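Capsular polysaccharide biosynthesis protein (Burkholderia pseudomallei, PDB 4BQN) binds coenzyme A and is probably an acetyltransferase that takes part in making the bacterium's capsular polysaccharide. Local coordinates at residues 12-16 / 199-203; 180-185 / 209-214; 142-147 / 242-246; 155-159 / 298-302; 57-63 / 82-87. The protein carries 1 engineered substitution. All coordinates share one frame; numbering follows the deposited sequence. Where two conformers were deposited one is given.

Interaction 1 of 5, residues 12-16 / 199-203. With COA (coenzyme A), chain C.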
# COMPACT_ATOMS: atom_id res chain seq x y z
N GLY A 12 -4.94 9.41 -6.96
CA GLY A 12 -4.92 8.77 -5.65
C GLY A 12 -3.51 8.69 -5.17
O GLY A 12 -2.72 9.62 -5.38
N SER A 13 -3.18 7.59 -4.50
CA SER A 13 -1.83 7.34 -4.01
C SER A 13 -0.92 6.94 -5.17
O SER A 13 -1.31 7.00 -6.35
CB SER A 13 -1.89 6.19 -3.01
OG SER A 13 -2.13 4.95 -3.69
N CYS A 14 0.29 6.48 -4.85
CA CYS A 14 1.17 5.91 -5.86
C CYS A 14 0.52 4.76 -6.65
O CYS A 14 0.96 4.41 -7.74
CB CYS A 14 2.50 5.47 -5.23
SG CYS A 14 2.47 3.93 -4.35
N GLN A 15 -0.55 4.16 -6.10
CA GLN A 15 -1.26 3.09 -6.78
C GLN A 15 -2.04 3.58 -7.98
O GLN A 15 -2.34 2.78 -8.88
CB GLN A 15 -2.21 2.39 -5.80
CG GLN A 15 -1.45 1.73 -4.65
CD GLN A 15 -2.33 1.32 -3.48
OE1 GLN A 15 -3.57 1.34 -3.56
NE2 GLN A 15 -1.68 0.93 -2.38
N ALA A 16 -2.36 4.89 -8.01
CA ALA A 16 -3.16 5.44 -9.09
C ALA A 16 -2.43 5.44 -10.44
O ALA A 16 -2.96 4.89 -11.41
CB ALA A 16 -3.75 6.80 -8.70
N MET A 199 3.49 -2.93 2.57
CA MET A 199 2.11 -2.79 3.01
C MET A 199 1.22 -2.04 2.03
O MET A 199 0.02 -2.25 1.99
CB MET A 199 2.05 -2.11 4.37
CG MET A 199 2.60 -0.69 4.41
SD MET A 199 2.71 -0.17 6.13
CE MET A 199 3.03 1.57 5.93
N ASN A 200 1.81 -1.12 1.26
CA ASN A 200 0.99 -0.31 0.34
C ASN A 200 1.48 -0.34 -1.11
O ASN A 200 1.09 0.49 -1.93
CB ASN A 200 0.82 1.12 0.89
CG ASN A 200 2.15 1.77 1.18
OD1 ASN A 200 3.14 1.44 0.54
ND2 ASN A 200 2.19 2.67 2.16
N HIS A 201 2.29 -1.35 -1.44
CA HIS A 201 2.71 -1.58 -2.82
C HIS A 201 2.29 -2.96 -3.30
O HIS A 201 3.03 -3.94 -3.14
CB HIS A 201 4.23 -1.44 -2.97
CG HIS A 201 4.73 -0.03 -2.90
ND1 HIS A 201 6.08 0.26 -2.98
CD2 HIS A 201 4.10 1.16 -2.72
CE1 HIS A 201 6.25 1.57 -2.90
NE2 HIS A 201 5.07 2.14 -2.74
N PRO A 202 1.10 -3.06 -3.90
CA PRO A 202 0.64 -4.30 -4.54
C PRO A 202 1.63 -4.82 -5.57
O PRO A 202 2.27 -4.03 -6.29
CB PRO A 202 -0.66 -3.87 -5.22
CG PRO A 202 -1.17 -2.77 -4.34
CD PRO A 202 0.05 -2.02 -3.89
N THR A 203 1.74 -6.14 -5.65
CA THR A 203 2.49 -6.78 -6.71
C THR A 203 1.65 -6.78 -8.00
O THR A 203 0.45 -6.48 -7.99
CB THR A 203 2.80 -8.25 -6.37
OG1 THR A 203 1.56 -8.96 -6.26
CG2 THR A 203 3.59 -8.37 -5.05
N1A COA C . -4.68 -0.51 7.53
C2A COA C . -3.89 0.23 8.35
N3A COA C . -3.50 1.48 8.05
C4A COA C . -3.94 2.05 6.90
C5A COA C . -4.79 1.32 5.98
C6A COA C . -5.16 -0.04 6.36
N6A COA C . -5.94 -0.78 5.54
N7A COA C . -5.06 2.11 4.92
C8A COA C . -4.43 3.29 5.15
N9A COA C . -3.74 3.24 6.32
C1B COA C . -2.97 4.30 6.97
C2B COA C . -2.24 5.25 6.03
O2B COA C . -0.95 4.72 5.70
C3B COA C . -2.18 6.49 6.91
O3B COA C . -1.14 6.26 7.88
P3B COA C . -0.56 7.43 8.82
O7A COA C . 0.60 6.77 9.52
O8A COA C . -0.14 8.51 7.86
O9A COA C . -1.69 7.84 9.74
C4B COA C . -3.52 6.47 7.63
O4B COA C . -3.96 5.11 7.62
C5B COA C . -4.59 7.36 6.99
O5B COA C . -4.71 6.96 5.63
P1A COA C . -6.12 6.75 4.93
O1A COA C . -5.83 6.17 3.57
O2A COA C . -7.05 5.97 5.82
O3A COA C . -6.78 8.20 4.79
P2A COA C . -6.35 9.58 4.09
O4A COA C . -6.15 10.59 5.19
O5A COA C . -7.42 9.86 3.07
O6A COA C . -4.95 9.34 3.38
CBP COA C . -3.26 8.58 1.86
CCP COA C . -4.76 8.77 2.07
CDP COA C . -2.99 7.97 0.49
CEP COA C . -2.60 9.95 1.87
CAP COA C . -2.73 7.67 3.00
OAP COA C . -3.22 6.34 2.83
C9P COA C . -1.23 7.60 3.22
O9P COA C . -0.66 8.45 3.89
N8P COA C . -0.56 6.56 2.71
C7P COA C . 0.87 6.37 2.92
C6P COA C . 1.77 7.28 2.11
C5P COA C . 1.52 7.01 0.65
O5P COA C . 0.67 7.63 0.02
N4P COA C . 2.27 6.06 0.12
C3P COA C . 2.14 5.69 -1.26
C2P COA C . 1.84 4.21 -1.36
S1P COA C . 1.12 3.91 -2.92
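With chi1 at 78°, Cys14 places SG between its own backbone N and carbonyl carbon, while His201 holds its CG beside the backbone N (chi1 -73°); the sulfur thereby comes within 3.5 Å of His201 NE2 in the coenzyme A pocket, at the turn from strand 6-11 into helix 15-24. Cys14 SG is covalently bound to S1P of coenzyme A at 2.0 Å, a mixed disulfide. SG meets the imidazole obliquely, whereas coenzyme C2P lies at the ring edge. The extended Gln15 reaches across, and its NE2 donates to Asn200 O (2.8 Å, 161°). The acceptor sits in the Gln15 amide plane, although the donor stands above the Asn200 carbonyl plane. Met98 O also binds NE2 and Gln66 binds OE1, which should fix the amide's rotation. Ser13 OG caps the helix start by accepting from Gln15 N at 3.0 Å. Asn200, its OD1 bonded to Tyr120, brings CG to 3.5 Å from C2P of the coenzyme.

Interaction 2 of 5, residues 180-185 / 209-214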
# COMPACT_ATOMS: atom_id res chain seq x y z
N ILE A 180 -15.04 0.11 -5.91
CA ILE A 180 -14.28 -0.99 -6.50
C ILE A 180 -13.25 -1.47 -5.48
O ILE A 180 -12.38 -0.69 -5.09
CB ILE A 180 -13.58 -0.54 -7.80
CG1 ILE A 180 -14.61 -0.09 -8.85
CG2 ILE A 180 -12.72 -1.66 -8.36
CD1 ILE A 180 -14.07 0.93 -9.84
N SER A 181 -13.37 -2.73 -5.04
CA SER A 181 -12.48 -3.30 -4.02
C SER A 181 -12.11 -4.75 -4.30
O SER A 181 -12.77 -5.44 -5.08
CB SER A 181 -13.13 -3.24 -2.64
OG SER A 181 -13.40 -1.91 -2.24
N VAL A 182 -11.05 -5.21 -3.64
CA VAL A 182 -10.55 -6.58 -3.80
C VAL A 182 -10.29 -7.25 -2.44
O VAL A 182 -9.45 -8.14 -2.34
CB VAL A 182 -9.27 -6.65 -4.66
CG1 VAL A 182 -9.60 -6.44 -6.13
CG2 VAL A 182 -8.22 -5.65 -4.20
N THR A 183 -11.05 -6.86 -1.42
CA THR A 183 -10.83 -7.37 -0.06
C THR A 183 -10.92 -8.90 0.04
O THR A 183 -10.04 -9.53 0.64
CB THR A 183 -11.81 -6.71 0.93
OG1 THR A 183 -11.71 -5.29 0.80
CG2 THR A 183 -11.48 -7.13 2.37
N ASP A 184 -11.97 -9.49 -0.53
CA ASP A 184 -12.16 -10.94 -0.43
C ASP A 184 -11.04 -11.67 -1.17
O ASP A 184 -10.55 -12.70 -0.70
CB ASP A 184 -13.53 -11.36 -0.99
CG ASP A 184 -14.69 -10.72 -0.24
OD1 ASP A 184 -14.60 -10.56 0.99
OD2 ASP A 184 -15.71 -10.38 -0.89
N PHE A 185 -10.64 -11.13 -2.31
CA PHE A 185 -9.54 -11.67 -3.07
C PHE A 185 -8.24 -11.68 -2.26
O PHE A 185 -7.53 -12.68 -2.21
CB PHE A 185 -9.34 -10.87 -4.37
CG PHE A 185 -8.20 -11.36 -5.21
CD1 PHE A 185 -8.35 -12.47 -6.03
CD2 PHE A 185 -6.95 -10.74 -5.12
CE1 PHE A 185 -7.29 -12.93 -6.80
CE2 PHE A 185 -5.88 -11.20 -5.88
CZ PHE A 185 -6.05 -12.30 -6.71
N GLU A 209 -5.59 -7.68 -10.70
CA GLU A 209 -6.90 -7.99 -10.15
C GLU A 209 -7.75 -6.72 -9.96
O GLU A 209 -8.92 -6.70 -10.37
CB GLU A 209 -6.80 -8.77 -8.83
CG GLU A 209 -8.09 -9.51 -8.50
CD GLU A 209 -8.40 -10.62 -9.50
OE1 GLU A 209 -7.46 -11.25 -10.03
OE2 GLU A 209 -9.59 -10.86 -9.77
N ILE A 210 -7.17 -5.67 -9.38
CA ILE A 210 -7.94 -4.44 -9.17
C ILE A 210 -8.29 -3.78 -10.51
O ILE A 210 -9.40 -3.27 -10.67
CB ILE A 210 -7.25 -3.46 -8.17
CG1 ILE A 210 -8.18 -2.32 -7.76
CG2 ILE A 210 -5.96 -2.90 -8.72
CD1 ILE A 210 -9.34 -2.78 -6.93
N ALA A 211 -7.36 -3.80 -11.47
CA ALA A 211 -7.65 -3.27 -12.81
C ALA A 211 -8.82 -4.04 -13.44
O ALA A 211 -9.70 -3.45 -14.06
CB ALA A 211 -6.42 -3.34 -13.69
N ALA A 212 -8.84 -5.37 -13.28
CA ALA A 212 -9.96 -6.17 -13.76
C ALA A 212 -11.28 -5.72 -13.13
O ALA A 212 -12.30 -5.59 -13.83
CB ALA A 212 -9.71 -7.65 -13.51
N ARG A 213 -11.29 -5.47 -11.82
CA ARG A 213 -12.52 -5.03 -11.16
C ARG A 213 -12.97 -3.67 -11.65
O ARG A 213 -14.16 -3.41 -11.75
CB ARG A 213 -12.42 -5.06 -9.63
CG ARG A 213 -11.86 -6.35 -9.02
CD ARG A 213 -12.48 -7.64 -9.56
NE ARG A 213 -11.79 -8.81 -9.01
CZ ARG A 213 -11.98 -9.33 -7.80
NH1 ARG A 213 -12.89 -8.81 -6.97
NH2 ARG A 213 -11.27 -10.40 -7.43
N CYS A 214 -12.02 -2.80 -11.98
CA CYS A 214 -12.37 -1.53 -12.59
C CYS A 214 -13.07 -1.75 -13.93
O CYS A 214 -14.08 -1.12 -14.21
CB CYS A 214 -11.12 -0.67 -12.81
SG CYS A 214 -10.38 -0.04 -11.30
O HOH W 1 -14.74 -6.63 -6.73
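The carboxylate of Glu209 lies stacked over the ring of Phe185, the two planes only 17° apart. A bend at chi2 (66°) brings the chain obliquely over the ring face, with Glu209 CG in a CH-pi contact 3.6 Å from the Phe185 centroid, almost on the ring normal, and OE1 near CE1. The guanidinium of Arg213 stands nearly upright to the same ring, 84° between planes, and its NH2 approaches Phe185 CB at 3.6 Å. Val182 CG1 lies over the middle of one guanidinium face. Deeper in, Ile210 CD1 packs against CG2 of Ile180 and CG1 of Val182, each 3.8 Å away, and so seats the lead-in to helix 183-189 on helix 204-217. Gln96 OE1 accepts from Val182 N. Arg213 grips Glu209 side-on, NE at 3.1 Å and NH2 at 2.9 Å from OE2, while a water links its NH1 to Ser181 O. The salt bridge probably balances the charge of the carboxylate held on the aromatic face, and together with the water keeps the guanidinium in one orientation.

Interaction 3 of 5, residues 142-147 / 242-246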
# COMPACT_ATOMS: atom_id res chain seq x y z
N LEU A 142 15.37 -13.32 15.86
CA LEU A 142 14.43 -13.19 14.74
C LEU A 142 13.44 -14.34 14.69
O LEU A 142 12.27 -14.15 14.36
CB LEU A 142 15.13 -13.09 13.39
CG LEU A 142 16.06 -11.90 13.19
CD1 LEU A 142 16.62 -11.97 11.77
CD2 LEU A 142 15.37 -10.56 13.40
N GLU A 143 13.91 -15.55 15.02
CA GLU A 143 13.04 -16.72 14.99
C GLU A 143 11.96 -16.67 16.06
O GLU A 143 10.82 -17.06 15.80
CB GLU A 143 13.85 -18.01 15.16
CG GLU A 143 14.61 -18.42 13.91
CD GLU A 143 15.93 -17.70 13.71
OE1 GLU A 143 16.36 -16.91 14.59
OE2 GLU A 143 16.56 -17.94 12.66
N GLU A 144 12.31 -16.21 17.26
CA GLU A 144 11.32 -16.07 18.34
C GLU A 144 10.24 -15.07 17.94
O GLU A 144 9.04 -15.29 18.18
CB GLU A 144 11.99 -15.64 19.65
CG GLU A 144 12.80 -16.72 20.34
CD GLU A 144 14.25 -16.81 19.89
OE1 GLU A 144 14.62 -16.30 18.81
OE2 GLU A 144 15.04 -17.44 20.63
N ILE A 145 10.66 -13.96 17.35
CA ILE A 145 9.72 -12.97 16.82
C ILE A 145 8.81 -13.59 15.75
O ILE A 145 7.58 -13.47 15.82
CB ILE A 145 10.45 -11.76 16.22
CG1 ILE A 145 11.18 -10.99 17.33
CG2 ILE A 145 9.46 -10.87 15.45
CD1 ILE A 145 12.21 -10.01 16.81
N GLY A 146 9.42 -14.27 14.78
CA GLY A 146 8.65 -14.91 13.71
C GLY A 146 7.69 -15.98 14.22
O GLY A 146 6.58 -16.12 13.71
N ALA A 147 8.11 -16.72 15.25
CA ALA A 147 7.27 -17.75 15.86
C ALA A 147 6.06 -17.12 16.52
O ALA A 147 4.96 -17.64 16.43
CB ALA A 147 8.08 -18.57 16.86
N TYR A 242 9.79 -12.35 7.95
CA TYR A 242 10.62 -12.85 9.04
C TYR A 242 10.70 -14.38 9.04
O TYR A 242 9.80 -15.06 8.53
CB TYR A 242 10.08 -12.36 10.39
CG TYR A 242 10.63 -11.03 10.87
CD1 TYR A 242 10.60 -9.89 10.05
CD2 TYR A 242 11.12 -10.90 12.16
CE1 TYR A 242 11.09 -8.67 10.52
CE2 TYR A 242 11.61 -9.69 12.64
CZ TYR A 242 11.60 -8.58 11.81
OH TYR A 242 12.08 -7.38 12.29
N PRO A 243 11.77 -14.94 9.64
CA PRO A 243 11.88 -16.39 9.75
C PRO A 243 10.65 -16.97 10.45
O PRO A 243 10.05 -16.30 11.30
CB PRO A 243 13.11 -16.59 10.64
CG PRO A 243 13.91 -15.33 10.52
CD PRO A 243 12.87 -14.25 10.35
N ILE A 244 10.35 -18.23 10.11
CA ILE A 244 9.26 -19.02 10.69
C ILE A 244 7.90 -18.53 10.20
O ILE A 244 7.14 -19.29 9.59
CB ILE A 244 9.34 -19.14 12.24
CG1 ILE A 244 10.66 -19.80 12.64
CG2 ILE A 244 8.14 -19.93 12.79
CD1 ILE A 244 10.86 -20.00 14.12
N TYR A 245 7.62 -17.24 10.39
CA TYR A 245 6.41 -16.62 9.84
C TYR A 245 6.35 -16.83 8.33
O TYR A 245 5.30 -17.15 7.76
CB TYR A 245 6.38 -15.14 10.19
CG TYR A 245 5.07 -14.47 9.87
CD1 TYR A 245 3.92 -14.78 10.60
CD2 TYR A 245 4.97 -13.50 8.88
CE1 TYR A 245 2.71 -14.17 10.35
CE2 TYR A 245 3.75 -12.88 8.61
CZ TYR A 245 2.62 -13.22 9.35
OH TYR A 245 1.39 -12.63 9.12
N ARG A 246 7.50 -16.70 7.66
CA ARG A 246 7.56 -16.81 6.20
C ARG A 246 7.09 -18.18 5.72
O ARG A 246 6.59 -18.32 4.59
CB ARG A 246 8.99 -16.52 5.71
CG ARG A 246 10.03 -17.56 6.13
CD ARG A 246 11.46 -17.12 5.79
NE ARG A 246 11.66 -16.92 4.35
CZ ARG A 246 11.86 -17.90 3.46
NH1 ARG A 246 11.89 -19.17 3.85
NH2 ARG A 246 12.00 -17.58 2.19
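Ile244 lies across helix 142-151 and touches it from CB to its tip. Ile244 CB rests 4.1 Å from Gly146 C, the carbonyl carbon. The CG2 branch of Ile244 turns to Ala147, 3.9 Å from its CA. CG1, anti to the carbonyl carbon (chi1 -60°), passes over the backbone oxygen of Glu143 and carries CD1 to 3.4 Å from that oxygen; CD1 also touches CB of Glu143 and of Ala147. The preceding Pro243 sets CG 3.8 Å from Leu142 CB, while its CB meets Glu143 CG. Beyond it the Tyr242 ring is approached obliquely by two aliphatic groups, Ile145 CG2 at 3.7 Å from CD2 and Leu142 CD2 at 3.9 Å from CE2, and its hydroxyl is bonded to Asp122 and Tyr138. No conventional hydrogen bond joins the two segments. Instead Gly146, bare of a side chain, lets the loop close in: its CA points a nearly straight C-H...O contact (162°) at Pro243 O, 3.1 Å away. That same oxygen takes a weak bond from Tyr245 N round Ile244, whose phi is positive, and the arrangement is a classic gamma turn docked on a helix at a glycine.

Interaction 4 of 5, residues 155-159 / 298-302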
# COMPACT_ATOMS: atom_id res chain seq x y z
N GLU A 155 -5.08 -13.64 13.80
CA GLU A 155 -5.43 -12.36 14.42
C GLU A 155 -4.95 -11.21 13.52
O GLU A 155 -5.66 -10.23 13.31
CB GLU A 155 -4.80 -12.24 15.80
CG GLU A 155 -5.02 -10.89 16.48
CD GLU A 155 -4.38 -10.78 17.85
OE1 GLU A 155 -3.74 -11.76 18.30
OE2 GLU A 155 -4.53 -9.72 18.48
N ILE A 156 -3.72 -11.33 13.02
CA ILE A 156 -3.17 -10.32 12.12
C ILE A 156 -4.05 -10.17 10.89
O ILE A 156 -4.43 -9.06 10.54
CB ILE A 156 -1.72 -10.66 11.73
CG1 ILE A 156 -0.80 -10.56 12.96
CG2 ILE A 156 -1.23 -9.73 10.63
CD1 ILE A 156 0.53 -11.28 12.81
N GLU A 157 -4.37 -11.29 10.24
CA GLU A 157 -5.16 -11.25 9.01
C GLU A 157 -6.55 -10.69 9.25
O GLU A 157 -7.05 -9.91 8.44
CB GLU A 157 -5.25 -12.60 8.35
CG GLU A 157 -3.92 -13.00 7.74
CD GLU A 157 -3.96 -14.31 7.00
OE1 GLU A 157 -5.02 -14.97 6.99
OE2 GLU A 157 -2.91 -14.68 6.43
N SER A 158 -7.18 -11.08 10.36
CA SER A 158 -8.52 -10.57 10.70
C SER A 158 -8.50 -9.04 10.82
O SER A 158 -9.40 -8.37 10.31
CB SER A 158 -9.06 -11.21 11.98
OG SER A 158 -10.38 -10.74 12.26
N TRP A 159 -7.47 -8.50 11.47
CA TRP A 159 -7.34 -7.07 11.63
C TRP A 159 -7.11 -6.41 10.27
O TRP A 159 -7.72 -5.37 9.96
CB TRP A 159 -6.22 -6.73 12.61
CG TRP A 159 -6.01 -5.29 12.80
CD1 TRP A 159 -6.67 -4.46 13.68
CD2 TRP A 159 -5.04 -4.47 12.12
NE1 TRP A 159 -6.18 -3.17 13.56
CE2 TRP A 159 -5.18 -3.16 12.62
CE3 TRP A 159 -4.08 -4.73 11.14
CZ2 TRP A 159 -4.38 -2.09 12.17
CZ3 TRP A 159 -3.27 -3.67 10.69
CH2 TRP A 159 -3.44 -2.37 11.20
N ASN A 298 -3.14 -0.38 18.17
CA ASN A 298 -4.19 -1.23 17.62
C ASN A 298 -3.64 -2.49 16.96
O ASN A 298 -4.34 -3.15 16.18
CB ASN A 298 -5.05 -0.43 16.64
CG ASN A 298 -5.66 0.80 17.27
OD1 ASN A 298 -5.37 1.93 16.86
ND2 ASN A 298 -6.49 0.60 18.28
N ARG A 299 -2.40 -2.84 17.31
CA ARG A 299 -1.74 -4.00 16.72
C ARG A 299 -1.16 -4.86 17.84
O ARG A 299 0.04 -4.81 18.12
CB ARG A 299 -0.64 -3.57 15.74
CG ARG A 299 -1.14 -2.75 14.55
CD ARG A 299 0.03 -2.31 13.68
NE ARG A 299 -0.36 -1.60 12.45
CZ ARG A 299 -0.65 -0.30 12.38
NH1 ARG A 299 -0.65 0.47 13.47
NH2 ARG A 299 -0.94 0.23 11.20
N ARG A 300 -2.03 -5.64 18.49
CA ARG A 300 -1.67 -6.39 19.70
C ARG A 300 -0.44 -7.28 19.51
O ARG A 300 0.38 -7.45 20.42
CB ARG A 300 -2.87 -7.24 20.15
CG ARG A 300 -2.77 -7.82 21.55
CD ARG A 300 -4.06 -8.50 21.97
NE ARG A 300 -4.26 -9.73 21.21
CZ ARG A 300 -4.74 -10.86 21.73
NH1 ARG A 300 -5.07 -10.93 23.02
NH2 ARG A 300 -4.88 -11.93 20.96
N TRP A 301 -0.32 -7.85 18.31
CA TRP A 301 0.74 -8.82 18.02
C TRP A 301 2.13 -8.20 18.07
O TRP A 301 3.11 -8.92 18.27
CB TRP A 301 0.53 -9.49 16.66
CG TRP A 301 0.22 -8.50 15.58
CD1 TRP A 301 1.08 -7.93 14.70
CD2 TRP A 301 -1.07 -7.95 15.29
NE1 TRP A 301 0.41 -7.04 13.88
CE2 TRP A 301 -0.92 -7.04 14.22
CE3 TRP A 301 -2.35 -8.13 15.86
CZ2 TRP A 301 -2.00 -6.32 13.68
CZ3 TRP A 301 -3.41 -7.41 15.33
CH2 TRP A 301 -3.23 -6.51 14.26
N VAL A 302 2.24 -6.89 17.88
CA VAL A 302 3.53 -6.21 17.94
C VAL A 302 4.11 -6.24 19.38
O VAL A 302 5.24 -6.66 19.61
CB VAL A 302 3.40 -4.78 17.41
CG1 VAL A 302 4.72 -4.06 17.49
CG2 VAL A 302 2.91 -4.79 15.96
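Glu155 stretches out fully, CG anti to the backbone N (chi1 176°), and delivers its carboxylate to Arg300, whose chain bends at chi3 to present NE and NH2 side-on. NE meets OE2 at 2.7 Å and NH2 meets OE1 at 2.9 Å, the second from above the carboxylate plane, so each oxygen of this salt bridge has its own donor. Trp301 places CG between its backbone N and carbonyl carbon (chi1 47°), and that turn drives the indole toward the other helix. One face of it takes Ile156 CG1, 3.5 Å from the five-membered ring centroid, and the opposite face lies against Arg299 CA. Its CH2 edge runs into the face of Trp159 in an offset edge-to-face pair, planes at 64°, with CH2 3.4 Å from Trp159 CG. On Trp159 also rest Asn298 O and Arg299 CG; the Arg299 guanidinium is salt-bridged to Glu101. Trp159 lines the coenzyme A pocket, and the contact clamps helix 153-167 against the start of the C-terminal helix 300-310, next to the short loop that follows helix 285-296.

Interaction 5 of 5, residues 57-63 / 82-87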
# COMPACT_ATOMS: atom_id res chain seq x y z
N ILE A 57 -10.17 17.78 -14.97
CA ILE A 57 -11.36 17.10 -14.46
C ILE A 57 -12.67 17.50 -15.18
O ILE A 57 -13.47 16.62 -15.50
CB ILE A 57 -11.45 17.22 -12.92
CG1 ILE A 57 -10.28 16.44 -12.30
CG2 ILE A 57 -12.78 16.69 -12.39
CD1 ILE A 57 -10.04 16.75 -10.83
N PRO A 58 -12.86 18.80 -15.48
CA PRO A 58 -14.11 19.15 -16.18
C PRO A 58 -14.24 18.56 -17.60
O PRO A 58 -15.32 18.61 -18.19
CB PRO A 58 -14.06 20.68 -16.24
CG PRO A 58 -13.22 21.06 -15.06
CD PRO A 58 -12.15 20.01 -15.03
N LYS A 59 -13.15 18.02 -18.14
CA LYS A 59 -13.16 17.39 -19.46
C LYS A 59 -13.19 15.85 -19.43
O LYS A 59 -13.18 15.21 -20.48
CB LYS A 59 -11.97 17.87 -20.30
CG LYS A 59 -11.90 19.38 -20.52
CD LYS A 59 -10.66 19.75 -21.31
CE LYS A 59 -10.35 21.24 -21.18
NZ LYS A 59 -8.88 21.49 -21.29
N LEU A 60 -13.24 15.25 -18.24
CA LEU A 60 -13.19 13.79 -18.15
C LEU A 60 -14.55 13.12 -18.33
O LEU A 60 -15.57 13.61 -17.82
CB LEU A 60 -12.59 13.35 -16.81
CG LEU A 60 -11.15 13.76 -16.54
CD1 LEU A 60 -10.81 13.30 -15.12
CD2 LEU A 60 -10.19 13.19 -17.57
N ASP A 61 -14.55 12.00 -19.05
CA ASP A 61 -15.67 11.07 -19.04
C ASP A 61 -15.64 10.19 -17.80
O ASP A 61 -16.70 9.81 -17.28
CB ASP A 61 -15.65 10.21 -20.30
CG ASP A 61 -15.81 11.03 -21.55
OD1 ASP A 61 -16.94 11.47 -21.81
OD2 ASP A 61 -14.80 11.24 -22.25
N LEU A 62 -14.44 9.87 -17.33
CA LEU A 62 -14.25 8.96 -16.20
C LEU A 62 -13.16 9.46 -15.28
O LEU A 62 -12.07 9.80 -15.74
CB LEU A 62 -13.90 7.57 -16.72
CG LEU A 62 -13.46 6.51 -15.70
CD1 LEU A 62 -14.57 6.16 -14.72
CD2 LEU A 62 -12.94 5.26 -16.40
N PHE A 63 -13.45 9.48 -13.98
CA PHE A 63 -12.47 9.83 -12.96
C PHE A 63 -12.40 8.63 -12.03
O PHE A 63 -13.34 8.37 -11.27
CB PHE A 63 -12.92 11.09 -12.21
CG PHE A 63 -11.94 11.63 -11.20
CD1 PHE A 63 -10.62 11.93 -11.54
CD2 PHE A 63 -12.36 11.91 -9.90
CE1 PHE A 63 -9.74 12.45 -10.60
CE2 PHE A 63 -11.49 12.44 -8.95
CZ PHE A 63 -10.17 12.71 -9.30
N LEU A 82 -12.10 17.22 -5.64
CA LEU A 82 -11.74 16.96 -7.02
C LEU A 82 -12.91 16.38 -7.82
O LEU A 82 -13.19 16.84 -8.93
CB LEU A 82 -10.51 16.06 -7.09
CG LEU A 82 -9.23 16.72 -6.56
CD1 LEU A 82 -8.18 15.67 -6.25
CD2 LEU A 82 -8.69 17.76 -7.53
N ARG A 83 -13.59 15.37 -7.28
CA ARG A 83 -14.65 14.75 -8.04
C ARG A 83 -15.85 15.69 -8.22
O ARG A 83 -16.62 15.54 -9.17
CB ARG A 83 -15.07 13.39 -7.49
CG ARG A 83 -15.76 13.40 -6.13
CD ARG A 83 -15.76 11.98 -5.59
NE ARG A 83 -16.19 11.85 -4.20
CZ ARG A 83 -17.46 11.80 -3.78
NH1 ARG A 83 -18.46 11.96 -4.63
NH2 ARG A 83 -17.72 11.62 -2.49
N ASN A 84 -15.99 16.67 -7.34
CA ASN A 84 -17.04 17.69 -7.48
C ASN A 84 -16.94 18.50 -8.77
O ASN A 84 -17.95 19.05 -9.22
CB ASN A 84 -17.03 18.62 -6.27
CG ASN A 84 -18.20 19.58 -6.26
OD1 ASN A 84 -19.35 19.16 -6.19
ND2 ASN A 84 -17.91 20.87 -6.34
N SER A 85 -15.76 18.55 -9.37
CA SER A 85 -15.55 19.32 -10.59
C SER A 85 -15.80 18.54 -11.88
O SER A 85 -15.60 19.06 -12.98
CB SER A 85 -14.15 19.94 -10.59
OG SER A 85 -14.13 21.07 -9.74
N MET A 86 -16.24 17.29 -11.75
CA MET A 86 -16.62 16.48 -12.92
C MET A 86 -17.78 17.11 -13.70
O MET A 86 -18.67 17.72 -13.10
CB MET A 86 -17.00 15.06 -12.50
CG MET A 86 -15.79 14.19 -12.17
SD MET A 86 -14.78 13.82 -13.62
CE MET A 86 -15.78 12.57 -14.43
N PRO A 87 -17.78 16.95 -15.03
CA PRO A 87 -18.88 17.50 -15.82
C PRO A 87 -20.16 16.66 -15.66
O PRO A 87 -20.07 15.51 -15.22
CB PRO A 87 -18.36 17.39 -17.25
CG PRO A 87 -17.50 16.18 -17.21
CD PRO A 87 -16.79 16.27 -15.89
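The carbonyl oxygen of Ile57 accepts from Leu60 N at 3.1 Å and is also approached from the other segment, by Pro87 CD at 3.4 Å and Met86 SD at 3.6 Å. Pro87 lies over the 3-10 turn, its CG 3.3 Å from Leu60 O. Ile57 points toward the other segment: CG2, anti to the backbone N, reaches Leu82 O at 3.5 Å, and CD1 meets Leu82 CD2. These residues close one end of a beta-alpha-beta unit of the parallel sheet, for the turn before strand 62-65 packs on the type I beta turn Arg83 to Met86 that follows helix 79-83 and leads to the neighbouring strand 91-94. Two bends, at chi2 and chi3 (-68° and -77°), fold Met86 back inward. Its SD lies 3.6 Å from Phe63 CB and makes a Met-aromatic contact with the ring, oblique and 5.3 Å from SD to centroid, while CE goes to Leu60 O. CZ at the far end of the ring meets Leu82 CB, and the CD2 side meets Arg83 CB; Arg83 NE forms a salt bridge with Asp173.

Overall arrangement
Interaction 1 lies about 4 Å from the centre of the chain, buried at the coenzyme, and is joined by an amide hydrogen bond beside a disulfide to the coenzyme. Interaction 2 uses the elements that flank its strand, helices 183-189 and 204-217, and is partly buried, with a charged pair and a water built into the packing. Interactions 3 and 4 hold successive helices, 142-151 and 153-167, and touch through Tyr245 and Ile156; 3 is buried and apolar, whereas 4 adds a salt bridge and a pair of indoles, one of which, Trp159, lines the pocket. Interaction 5, purely packing on the sheet side, is about 48 Å between centres from interaction 3, across the chain's centre.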